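Local coordinates for protein serine hydrolase CCSP0084 (Cycloclasticus sp. P1, PDB 4I3F) that probably hydrolyses carbon-carbon and ester bonds, as a serine hydrolase of the meta-cleavage product hydrolase family with an alpha/beta hydrolase fold, at residues 51-56 / 124-129; 146-151 / 244-249; 153-158 / 252-257; 160-165 / 220-225. All blocks are in the same frame, centred on the assembly; numbering follows the deposited sequence.

In the fold
Interaction 1 comes first along the chain and lies nearest the middle of the fold, where the loop after strand 46-50 meets the turn into helix 126-137. Interaction 2 joins strands 142-148 and 243-248 of the central sheet, its centre about 12 Å from that of interaction 1. Interaction 3 links the loops that follow these two strands, and interaction 4, nested within the span it closes, pairs helices 159-165 and 222-229. The centres of interactions 3 and 4 are about 11 Å apart, those of 2 and 4 about 19 Å. Together the four lead from the sheet through the probable nucleophile elbow to the helical insertion over it.

Interaction 1. Residues 51-56 / 124-129; sequences HGSGPG and NSMGGG
Gly52 crosses the start of helix 126-137 with its CA against the carbonyl of Asn124, a CA-H...O contact of 3.4 Å between Gly52 CA and Asn124 O. The His51 carbonyl reaches the same turn, where its O lies 3.3 Å from Gly127 CA; a side chain on Gly127 would run into this oxygen. The side chain of His51 leaves the backbone away from the elbow, and its ring meets that of Phe84 edge-to-face. Met126 covers the peptide groups instead. It starts extended, with CG anti to the backbone N (chi1 178°), then folds at its next two torsions, so that in the conformer described CE lies 3.6 Å from both His51 O and Gly52 O; a second conformer exists, and this methyl contact is therefore tentative. Gly52 O is buried and has no polar partner in the model.

The Gly123-Ser125-Gly127 pattern suggests the nucleophile elbow of alpha/beta hydrolases, and the strained backbone of Ser125, with positive phi (phi 50°, psi -115°), fits such a strand-to-helix turn. In this family the His-Gly loop facing the elbow commonly helps to form the oxyanion hole. Ser53 lies beside the elbow, its OG 3.6 Å from Met126 CB, while its hydrogen bond goes to Trp165.

The amide of Asn124 lies alongside Gly52, and ND2 shares an acceptor, Asn62 OD1, with Gly52 N, which explains why these two donors approach to 3.5 Å without bonding each other. Shortening Asn124 to alanine is likely to cost Asn62 OD1 one of its two donors and to uncover the flank of Gly52.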
loop_
_atom_site.group_PDB
_atom_site.type_symbol
_atom_site.label_atom_id
_atom_site.label_comp_id
_atom_site.label_asym_id
_atom_site.label_seq_id
_atom_site.Cartn_x
_atom_site.Cartn_y
_atom_site.Cartn_z
ATOM N N HIS A 51 -1.335 2.803 0.902
ATOM C CA HIS A 51 -2.058 1.627 1.388
ATOM C C HIS A 51 -2.215 0.501 0.350
ATOM O O HIS A 51 -1.824 0.661 -0.808
ATOM C CB HIS A 51 -3.427 2.065 1.902
ATOM C CG HIS A 51 -4.369 2.506 0.825
ATOM N ND1 HIS A 51 -4.782 3.814 0.679
ATOM C CD2 HIS A 51 -5.010 1.801 -0.137
ATOM C CE1 HIS A 51 -5.625 3.893 -0.337
ATOM N NE2 HIS A 51 -5.776 2.689 -0.851
ATOM N N GLY A 52 -2.771 -0.633 0.782
ATOM C CA GLY A 52 -2.930 -1.804 -0.071
ATOM C C GLY A 52 -4.252 -1.876 -0.813
ATOM O O GLY A 52 -4.963 -0.877 -0.919
ATOM N N SER A 53 -4.596 -3.053 -1.327
ATOM C CA SER A 53 -5.772 -3.165 -2.184
ATOM C C SER A 53 -6.811 -4.186 -1.716
ATOM O O SER A 53 -7.451 -4.848 -2.540
ATOM C CB SER A 53 -5.348 -3.471 -3.627
ATOM O OG SER A 53 -4.485 -4.604 -3.680
ATOM N N GLY A 54 -6.994 -4.313 -0.406
ATOM C CA GLY A 54 -8.121 -5.085 0.087
ATOM C C GLY A 54 -9.394 -4.380 -0.352
ATOM O O GLY A 54 -9.384 -3.169 -0.551
ATOM N N PRO A 55 -10.486 -5.129 -0.557
ATOM C CA PRO A 55 -11.740 -4.429 -0.857
ATOM C C PRO A 55 -12.097 -3.436 0.253
ATOM O O PRO A 55 -11.974 -3.755 1.438
ATOM C CB PRO A 55 -12.765 -5.563 -0.903
ATOM C CG PRO A 55 -11.968 -6.767 -1.314
ATOM C CD PRO A 55 -10.608 -6.592 -0.702
ATOM N N GLY A 56 -12.500 -2.229 -0.121
ATOM C CA GLY A 56 -12.806 -1.221 0.877
ATOM C C GLY A 56 -11.575 -0.606 1.513
ATOM O O GLY A 56 -11.685 0.133 2.491
ATOM N N ASN A 124 2.395 -0.596 0.915
ATOM C CA ASN A 124 1.853 -1.926 1.161
ATOM C C ASN A 124 1.270 -2.508 -0.111
ATOM O O ASN A 124 0.434 -1.878 -0.742
ATOM C CB ASN A 124 0.747 -1.847 2.229
ATOM C CG ASN A 124 -0.128 -3.109 2.291
ATOM O OD1 ASN A 124 0.254 -4.186 1.824
ATOM N ND2 ASN A 124 -1.311 -2.975 2.890
ATOM N N SER A 125 1.695 -3.722 -0.472
ATOM C CA SER A 125 1.083 -4.456 -1.583
ATOM C C SER A 125 0.982 -3.609 -2.840
ATOM O O SER A 125 1.992 -3.209 -3.418
ATOM C CB SER A 125 -0.301 -4.971 -1.178
ATOM O OG SER A 125 -0.956 -5.609 -2.258
ATOM N N MET A 126 -0.250 -3.335 -3.246
ATOM C CA MET A 126 -0.501 -2.469 -4.391
ATOM C C MET A 126 0.234 -1.150 -4.241
ATOM O O MET A 126 0.867 -0.674 -5.186
ATOM C CB MET A 126 -1.997 -2.218 -4.561
ATOM C CG MET A 126 -2.351 -1.279 -5.711
ATOM S SD MET A 126 -2.323 0.467 -5.267
ATOM C CE MET A 126 -3.566 0.533 -3.975
ATOM N N GLY A 127 0.167 -0.566 -3.045
ATOM C CA GLY A 127 0.882 0.677 -2.760
ATOM C C GLY A 127 2.397 0.531 -2.851
ATOM O O GLY A 127 3.104 1.494 -3.184
ATOM N N GLY A 128 2.903 -0.660 -2.539
ATOM C CA GLY A 128 4.316 -0.961 -2.717
ATOM C C GLY A 128 4.667 -1.048 -4.192
ATOM O O GLY A 128 5.766 -0.651 -4.609
ATOM N N GLY A 129 3.745 -1.587 -4.986
ATOM C CA GLY A 129 3.931 -1.599 -6.431
ATOM C C GLY A 129 3.986 -0.186 -6.992
ATOM O O GLY A 129 4.867 0.144 -7.804
#

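Interaction 2. Residues 146-151 / 244-249; sequences VLMGPV and LVTHAR
Leu147 O receives two hydrogen bonds from Thr246, one from the backbone and one from the side chain. Thr246 N approaches to 2.7 Å from Leu147 O, tilted 34° from the carbonyl plane, whereas Thr246 OG1 stands in that plane on a lone pair, 2.8 Å from Leu147 O. The hydroxyl gets there because OG1 sits between its own backbone N and carbonyl carbon (chi1 66°), which also brings it to 3.4 Å from Met148 CG. The parallel ladder continues before and after this point, with Leu147 N bonded to Leu244 O at 2.8 Å and Gly149 N to Thr246 O at 2.9 Å.

The side chains of the paired residues pack on both faces: Val146 and Leu244 lie side by side on one, CG2 of the valine 4.2 Å from CB of the leucine, and helix 286-298 packs over both. Leu147 and Val245 point to the other face, where CD1 of Leu147 meets CG2 of Val245 and helix 257-265 covers the valine. At the end of the strands the His247 ring turns towards Gly149, with ND1 3.5 Å from Gly149 CA and Pro150 CD beside it. ND1 is buried with no partner in the model, while NE2 is held by Ile254 O, which fixes the rotation of the ring.

These strands, neighbours in the sheet, are separated in sequence by a long and mainly helical excursion, consistent with the lid that meta-cleavage product hydrolases insert into the central parallel part of the alpha/beta hydrolase sheet.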
loop_
_atom_site.group_PDB
_atom_site.type_symbol
_atom_site.label_atom_id
_atom_site.label_comp_id
_atom_site.label_asym_id
_atom_site.label_seq_id
_atom_site.Cartn_x
_atom_site.Cartn_y
_atom_site.Cartn_z
ATOM N N VAL A 146 10.358 2.057 2.097
ATOM C CA VAL A 146 10.026 0.817 2.789
ATOM C C VAL A 146 8.878 0.154 2.049
ATOM O O VAL A 146 7.840 0.780 1.820
ATOM C CB VAL A 146 9.601 1.078 4.241
ATOM C CG1 VAL A 146 9.026 -0.210 4.870
ATOM C CG2 VAL A 146 10.785 1.575 5.057
ATOM N N LEU A 147 9.063 -1.107 1.662
ATOM C CA LEU A 147 7.975 -1.881 1.067
ATOM C C LEU A 147 7.475 -2.896 2.089
ATOM O O LEU A 147 8.240 -3.354 2.953
ATOM C CB LEU A 147 8.441 -2.606 -0.199
ATOM C CG LEU A 147 9.108 -1.740 -1.270
ATOM C CD1 LEU A 147 9.500 -2.587 -2.496
ATOM C CD2 LEU A 147 8.215 -0.553 -1.668
ATOM N N MET A 148 6.189 -3.227 2.006
ATOM C CA MET A 148 5.585 -4.203 2.905
ATOM C C MET A 148 4.716 -5.114 2.060
ATOM O O MET A 148 3.652 -4.704 1.583
ATOM C CB MET A 148 4.728 -3.512 3.967
ATOM C CG MET A 148 4.387 -4.403 5.144
ATOM S SD MET A 148 2.939 -3.805 6.060
ATOM C CE MET A 148 1.620 -4.238 4.930
ATOM N N GLY A 149 5.182 -6.340 1.854
ATOM C CA GLY A 149 4.478 -7.302 1.015
ATOM C C GLY A 149 4.099 -6.731 -0.333
ATOM O O GLY A 149 2.938 -6.798 -0.734
ATOM N N PRO A 150 5.079 -6.175 -1.055
ATOM C CA PRO A 150 4.771 -5.445 -2.281
ATOM C C PRO A 150 4.453 -6.339 -3.482
ATOM O O PRO A 150 4.992 -7.438 -3.605
ATOM C CB PRO A 150 6.076 -4.681 -2.553
ATOM C CG PRO A 150 7.140 -5.604 -2.049
ATOM C CD PRO A 150 6.533 -6.244 -0.801
ATOM N N VAL A 151 3.582 -5.853 -4.366
ATOM C CA VAL A 151 3.509 -6.416 -5.714
ATOM C C VAL A 151 4.658 -5.802 -6.504
ATOM O O VAL A 151 5.298 -4.866 -6.026
ATOM C CB VAL A 151 2.145 -6.162 -6.397
ATOM C CG1 VAL A 151 1.034 -6.873 -5.630
ATOM C CG2 VAL A 151 1.833 -4.669 -6.511
ATOM N N LEU A 244 14.138 -0.698 2.328
ATOM C CA LEU A 244 13.877 -1.835 3.200
ATOM C C LEU A 244 12.628 -2.551 2.707
ATOM O O LEU A 244 11.540 -1.961 2.652
ATOM C CB LEU A 244 13.675 -1.380 4.648
ATOM C CG LEU A 244 13.295 -2.482 5.642
ATOM C CD1 LEU A 244 14.361 -3.565 5.722
ATOM C CD2 LEU A 244 13.034 -1.880 7.017
ATOM N N VAL A 245 12.786 -3.816 2.317
ATOM C CA VAL A 245 11.640 -4.631 1.918
ATOM C C VAL A 245 11.251 -5.495 3.108
ATOM O O VAL A 245 12.062 -6.283 3.595
ATOM C CB VAL A 245 11.993 -5.529 0.729
ATOM C CG1 VAL A 245 10.805 -6.429 0.353
ATOM C CG2 VAL A 245 12.446 -4.673 -0.470
ATOM N N THR A 246 10.017 -5.342 3.585
ATOM C CA THR A 246 9.521 -6.174 4.677
ATOM C C THR A 246 8.459 -7.109 4.139
ATOM O O THR A 246 7.743 -6.768 3.202
ATOM C CB THR A 246 8.954 -5.349 5.840
ATOM O OG1 THR A 246 7.776 -4.641 5.423
ATOM C CG2 THR A 246 10.002 -4.346 6.331
ATOM N N HIS A 247 8.370 -8.299 4.715
ATOM C CA HIS A 247 7.406 -9.275 4.229
ATOM C C HIS A 247 7.045 -10.246 5.323
ATOM O O HIS A 247 7.871 -10.585 6.173
ATOM C CB HIS A 247 7.995 -10.054 3.052
ATOM C CG HIS A 247 6.979 -10.480 2.037
ATOM N ND1 HIS A 247 6.830 -9.839 0.827
ATOM C CD2 HIS A 247 6.074 -11.488 2.042
ATOM C CE1 HIS A 247 5.865 -10.422 0.134
ATOM N NE2 HIS A 247 5.395 -11.430 0.847
ATOM N N ALA A 248 5.801 -10.711 5.304
ATOM C CA ALA A 248 5.370 -11.731 6.249
ATOM C C ALA A 248 5.703 -13.103 5.703
ATOM O O ALA A 248 5.377 -13.403 4.554
ATOM C CB ALA A 248 3.892 -11.625 6.473
ATOM N N ARG A 249 6.316 -13.947 6.528
ATOM C CA ARG A 249 6.693 -15.280 6.071
ATOM C C ARG A 249 5.470 -16.042 5.578
ATOM O O ARG A 249 5.519 -16.703 4.532
ATOM C CB ARG A 249 7.407 -16.058 7.180
ATOM C CG ARG A 249 7.944 -17.412 6.733
ATOM C CD ARG A 249 8.680 -18.131 7.864
ATOM N NE ARG A 249 7.784 -18.440 8.981
ATOM C CZ ARG A 249 8.189 -18.875 10.170
ATOM N NH1 ARG A 249 9.476 -19.075 10.402
ATOM N NH2 ARG A 249 7.305 -19.122 11.134
#

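Interaction 3. Residues 153-158 / 252-257; sequences APFAPT and FFIPLN
Two irregular loops approach closely at Thr158 and Phe253, whose CA atoms are 5.9 Å apart, and spread to 7.5 Å between the CA atoms of Phe155 and Pro255. At the narrow end Thr158 OG1 donates a 2.6 Å hydrogen bond to Phe253 O, approaching 24° from the carbonyl plane. The same hydroxyl accepts from Leu161 N, so it serves at once as N-cap of helix 159-165 and as the tie to the opposing loop. Its methyl, CG2, lies beside the same Phe253 carbonyl and meets Pro255 CG at 3.8 Å.

At the wide end Pro255 meets the Phe155 ring at about a right angle, with CD over one face in a CH-pi contact. Pro255 CD stands 3.6 Å from the ring centroid, and its direction is 16° off the normal. Phe155 reaches over the proline because CG lies between the backbone N and the carbonyl carbon (chi1 63°), the crowded position for an aromatic. Farther out on the ring, CZ touches Ile254 CD1 at 3.9 Å. Leu161 and Ile226, from two helices, also touch the phenyl group. With an alanine at this position, CD of Pro255 and CD1 of Ile254 would probably lose their aromatic partner, opening a gap between the loops.

The backbone N atoms of Phe253 and Ile254 both donate to Asp251 OD1. The two loops follow strands 142-148 and 243-248, at the C-terminal edge of the sheet where alpha/beta hydrolases place their active-site loops, and the first leads into the helical insertion.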
loop_
_atom_site.group_PDB
_atom_site.type_symbol
_atom_site.label_atom_id
_atom_site.label_comp_id
_atom_site.label_asym_id
_atom_site.label_seq_id
_atom_site.Cartn_x
_atom_site.Cartn_y
_atom_site.Cartn_z
ATOM N N ALA A 153 6.906 -8.098 -8.313
ATOM C CA ALA A 153 7.643 -9.279 -8.761
ATOM C C ALA A 153 6.668 -10.223 -9.463
ATOM O O ALA A 153 5.474 -10.205 -9.178
ATOM C CB ALA A 153 8.298 -9.969 -7.583
ATOM N N PRO A 154 7.172 -11.052 -10.387
ATOM C CA PRO A 154 6.278 -11.995 -11.068
ATOM C C PRO A 154 5.905 -13.175 -10.179
ATOM O O PRO A 154 6.777 -13.725 -9.498
ATOM C CB PRO A 154 7.109 -12.456 -12.274
ATOM C CG PRO A 154 8.538 -12.281 -11.837
ATOM C CD PRO A 154 8.526 -11.050 -10.964
ATOM N N PHE A 155 4.617 -13.520 -10.147
ATOM C CA PHE A 155 4.136 -14.711 -9.444
ATOM C C PHE A 155 2.774 -15.153 -9.968
ATOM O O PHE A 155 2.010 -14.350 -10.523
ATOM C CB PHE A 155 4.094 -14.515 -7.915
ATOM C CG PHE A 155 3.143 -13.440 -7.444
ATOM C CD1 PHE A 155 1.845 -13.758 -7.065
ATOM C CD2 PHE A 155 3.564 -12.119 -7.347
ATOM C CE1 PHE A 155 0.967 -12.780 -6.615
ATOM C CE2 PHE A 155 2.697 -11.130 -6.888
ATOM C CZ PHE A 155 1.392 -11.466 -6.523
ATOM N N ALA A 156 2.473 -16.439 -9.811
ATOM C CA ALA A 156 1.154 -16.936 -10.180
ATOM C C ALA A 156 0.143 -16.495 -9.134
ATOM O O ALA A 156 0.491 -16.337 -7.960
ATOM C CB ALA A 156 1.162 -18.462 -10.327
ATOM N N PRO A 157 -1.113 -16.276 -9.553
ATOM C CA PRO A 157 -2.121 -15.818 -8.588
ATOM C C PRO A 157 -2.227 -16.741 -7.382
ATOM O O PRO A 157 -2.201 -17.965 -7.537
ATOM C CB PRO A 157 -3.418 -15.858 -9.394
ATOM C CG PRO A 157 -2.978 -15.632 -10.817
ATOM C CD PRO A 157 -1.629 -16.296 -10.936
ATOM N N THR A 158 -2.321 -16.146 -6.197
ATOM C CA THR A 158 -2.525 -16.880 -4.961
ATOM C C THR A 158 -4.020 -16.954 -4.687
ATOM O O THR A 158 -4.803 -16.205 -5.281
ATOM C CB THR A 158 -1.871 -16.144 -3.794
ATOM O OG1 THR A 158 -2.334 -14.790 -3.790
ATOM C CG2 THR A 158 -0.344 -16.144 -3.943
ATOM N N PHE A 252 -0.496 -14.704 2.853
ATOM C CA PHE A 252 -1.476 -15.499 2.115
ATOM C C PHE A 252 -1.840 -14.865 0.767
ATOM O O PHE A 252 -2.548 -15.480 -0.033
ATOM C CB PHE A 252 -2.736 -15.654 2.993
ATOM C CG PHE A 252 -3.806 -16.574 2.432
ATOM C CD1 PHE A 252 -3.636 -17.954 2.426
ATOM C CD2 PHE A 252 -5.011 -16.051 1.979
ATOM C CE1 PHE A 252 -4.640 -18.795 1.941
ATOM C CE2 PHE A 252 -6.022 -16.883 1.491
ATOM C CZ PHE A 252 -5.833 -18.258 1.475
ATOM N N PHE A 253 -1.360 -13.648 0.523
ATOM C CA PHE A 253 -1.741 -12.877 -0.663
ATOM C C PHE A 253 -0.567 -12.698 -1.631
ATOM O O PHE A 253 -0.690 -12.967 -2.832
ATOM C CB PHE A 253 -2.310 -11.503 -0.237
ATOM C CG PHE A 253 -3.627 -11.598 0.496
ATOM C CD1 PHE A 253 -4.816 -11.326 -0.157
ATOM C CD2 PHE A 253 -3.671 -11.992 1.833
ATOM C CE1 PHE A 253 -6.040 -11.428 0.507
ATOM C CE2 PHE A 253 -4.887 -12.105 2.507
ATOM C CZ PHE A 253 -6.072 -11.820 1.847
ATOM N N ILE A 254 0.560 -12.225 -1.111
ATOM C CA ILE A 254 1.760 -12.017 -1.920
ATOM C C ILE A 254 2.812 -13.007 -1.437
ATOM O O ILE A 254 3.168 -12.997 -0.273
ATOM C CB ILE A 254 2.327 -10.589 -1.743
ATOM C CG1 ILE A 254 1.228 -9.538 -1.855
ATOM C CG2 ILE A 254 3.453 -10.336 -2.771
ATOM C CD1 ILE A 254 0.475 -9.576 -3.188
ATOM N N PRO A 255 3.314 -13.872 -2.330
ATOM C CA PRO A 255 4.258 -14.917 -1.909
ATOM C C PRO A 255 5.554 -14.319 -1.379
ATOM O O PRO A 255 6.009 -13.289 -1.875
ATOM C CB PRO A 255 4.517 -15.695 -3.201
ATOM C CG PRO A 255 3.361 -15.376 -4.094
ATOM C CD PRO A 255 2.985 -13.962 -3.763
ATOM N N LEU A 256 6.128 -14.948 -0.361
ATOM C CA LEU A 256 7.386 -14.488 0.218
ATOM C C LEU A 256 8.478 -14.438 -0.839
ATOM O O LEU A 256 9.379 -13.597 -0.761
ATOM C CB LEU A 256 7.805 -15.442 1.343
ATOM C CG LEU A 256 9.161 -15.225 2.017
ATOM C CD1 LEU A 256 9.196 -13.867 2.680
ATOM C CD2 LEU A 256 9.399 -16.326 3.042
ATOM N N ASN A 257 8.408 -15.331 -1.827
ATOM C CA ASN A 257 9.408 -15.333 -2.904
ATOM C C ASN A 257 9.512 -13.994 -3.636
ATOM O O ASN A 257 10.551 -13.680 -4.218
ATOM C CB ASN A 257 9.145 -16.452 -3.915
ATOM C CG ASN A 257 9.522 -17.820 -3.389
ATOM O OD1 ASN A 257 10.291 -17.947 -2.438
ATOM N ND2 ASN A 257 8.987 -18.857 -4.021
#

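Interaction 4. Residues 160-165 / 220-225; sequences GLTKGW and GGTKKG
Trp165 and Thr222 carry most of this contact, in which no hydrogen bond links the two segments 160-165 and 220-225 and which rests on close fit. The indole has CG anti to the carbonyl carbon (chi1 -76°), which directs its six-membered ring at the second helix edge-on: CZ3 lies 3.6 Å from Gly225 C, near the ring plane, and 3.8 Å from Thr222 O. A side chain on Gly225 would collide with CZ3, so the bare glycine backbone lets the ring in. Leu161 CD1 lies 3.5 Å above one face of the indole, and Phe218 stacks with the ring.

Thr222 is turned so that CG2 is anti to its backbone N and OG1 anti to its carbonyl carbon (chi1 -62°). CG2 thereby approaches both Trp165 CE3 and Leu161 CD2, the latter at 4.2 Å, while OG1 rests 3.6 Å from Thr162 CA and bonds to Glu166 OE2. Thr162 crosses Thr222 at roughly a right angle, and its own hydroxyl turns back to Thr158 O.

Helices 159-165 and 222-229 thus meet within the helical insertion that follows strand 142-148, with Pro157 of the preceding loop touching Thr162 and Thr222, and with helix 173-182 reached by Lys163.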
loop_
_atom_site.group_PDB
_atom_site.type_symbol
_atom_site.label_atom_id
_atom_site.label_comp_id
_atom_site.label_asym_id
_atom_site.label_seq_id
_atom_site.Cartn_x
_atom_site.Cartn_y
_atom_site.Cartn_z
ATOM N N GLY A 160 -5.428 -16.045 -1.970
ATOM C CA GLY A 160 -5.738 -14.789 -1.311
ATOM C C GLY A 160 -5.920 -13.626 -2.263
ATOM O O GLY A 160 -6.920 -12.902 -2.185
ATOM N N LEU A 161 -4.967 -13.434 -3.173
ATOM C CA LEU A 161 -5.050 -12.276 -4.047
ATOM C C LEU A 161 -6.204 -12.430 -5.021
ATOM O O LEU A 161 -6.837 -11.444 -5.399
ATOM C CB LEU A 161 -3.726 -12.014 -4.769
ATOM C CG LEU A 161 -3.595 -10.599 -5.351
ATOM C CD1 LEU A 161 -3.670 -9.525 -4.268
ATOM C CD2 LEU A 161 -2.319 -10.451 -6.163
ATOM N N THR A 162 -6.493 -13.667 -5.411
ATOM C CA THR A 162 -7.611 -13.925 -6.305
ATOM C C THR A 162 -8.929 -13.576 -5.620
ATOM O O THR A 162 -9.782 -12.896 -6.207
ATOM C CB THR A 162 -7.635 -15.376 -6.772
ATOM O OG1 THR A 162 -6.442 -15.643 -7.524
ATOM C CG2 THR A 162 -8.852 -15.632 -7.656
ATOM N N LYS A 163 -9.097 -14.034 -4.381
ATOM C CA LYS A 163 -10.346 -13.781 -3.664
ATOM C C LYS A 163 -10.496 -12.298 -3.329
ATOM O O LYS A 163 -11.622 -11.782 -3.244
ATOM C CB LYS A 163 -10.452 -14.657 -2.410
ATOM C CG LYS A 163 -10.886 -16.094 -2.727
ATOM C CD LYS A 163 -10.665 -17.063 -1.559
ATOM C CE LYS A 163 -11.158 -18.460 -1.933
ATOM N NZ LYS A 163 -10.968 -19.458 -0.834
ATOM N N GLY A 164 -9.370 -11.618 -3.146
ATOM C CA GLY A 164 -9.375 -10.186 -2.886
ATOM C C GLY A 164 -9.715 -9.346 -4.109
ATOM O O GLY A 164 -10.690 -8.586 -4.110
ATOM N N TRP A 165 -8.915 -9.484 -5.162
ATOM C CA TRP A 165 -9.088 -8.658 -6.358
ATOM C C TRP A 165 -10.352 -9.010 -7.141
ATOM O O TRP A 165 -10.865 -8.185 -7.905
ATOM C CB TRP A 165 -7.849 -8.745 -7.256
ATOM C CG TRP A 165 -6.675 -7.942 -6.763
ATOM C CD1 TRP A 165 -6.608 -7.180 -5.631
ATOM C CD2 TRP A 165 -5.396 -7.806 -7.412
ATOM N NE1 TRP A 165 -5.361 -6.581 -5.534
ATOM C CE2 TRP A 165 -4.606 -6.950 -6.618
ATOM C CE3 TRP A 165 -4.847 -8.326 -8.592
ATOM C CZ2 TRP A 165 -3.292 -6.609 -6.959
ATOM C CZ3 TRP A 165 -3.537 -7.981 -8.929
ATOM C CH2 TRP A 165 -2.781 -7.134 -8.117
ATOM N N GLY A 220 -8.952 -6.982 -15.849
ATOM C CA GLY A 220 -8.268 -7.946 -16.692
ATOM C C GLY A 220 -8.060 -9.270 -15.985
ATOM O O GLY A 220 -7.590 -10.236 -16.588
ATOM N N GLY A 221 -8.406 -9.313 -14.703
ATOM C CA GLY A 221 -8.219 -10.515 -13.908
ATOM C C GLY A 221 -6.975 -10.428 -13.049
ATOM O O GLY A 221 -6.181 -9.500 -13.208
ATOM N N THR A 222 -6.791 -11.394 -12.148
ATOM C CA THR A 222 -5.670 -11.357 -11.205
ATOM C C THR A 222 -4.307 -11.477 -11.891
ATOM O O THR A 222 -3.385 -10.731 -11.569
ATOM C CB THR A 222 -5.824 -12.413 -10.078
ATOM O OG1 THR A 222 -7.014 -12.134 -9.325
ATOM C CG2 THR A 222 -4.640 -12.374 -9.126
ATOM N N LYS A 223 -4.177 -12.402 -12.841
ATOM C CA LYS A 223 -2.892 -12.582 -13.521
ATOM C C LYS A 223 -2.455 -11.322 -14.275
ATOM O O LYS A 223 -1.311 -10.884 -14.147
ATOM C CB LYS A 223 -2.923 -13.793 -14.456
ATOM C CG LYS A 223 -1.679 -13.918 -15.320
ATOM C CD LYS A 223 -1.603 -15.262 -16.026
ATOM C CE LYS A 223 -0.566 -15.223 -17.141
ATOM N NZ LYS A 223 0.729 -14.629 -16.691
ATOM N N LYS A 224 -3.363 -10.729 -15.045
ATOM C CA LYS A 224 -3.019 -9.501 -15.758
ATOM C C LYS A 224 -2.692 -8.354 -14.798
ATOM O O LYS A 224 -1.848 -7.502 -15.103
ATOM C CB LYS A 224 -4.125 -9.097 -16.731
ATOM C CG LYS A 224 -4.146 -9.929 -17.996
ATOM C CD LYS A 224 -4.624 -9.102 -19.177
ATOM C CE LYS A 224 -4.230 -9.736 -20.508
ATOM N NZ LYS A 224 -5.220 -10.748 -20.970
ATOM N N GLY A 225 -3.349 -8.341 -13.641
ATOM C CA GLY A 225 -3.074 -7.341 -12.619
ATOM C C GLY A 225 -1.680 -7.501 -12.027
ATOM O O GLY A 225 -0.932 -6.527 -11.889
#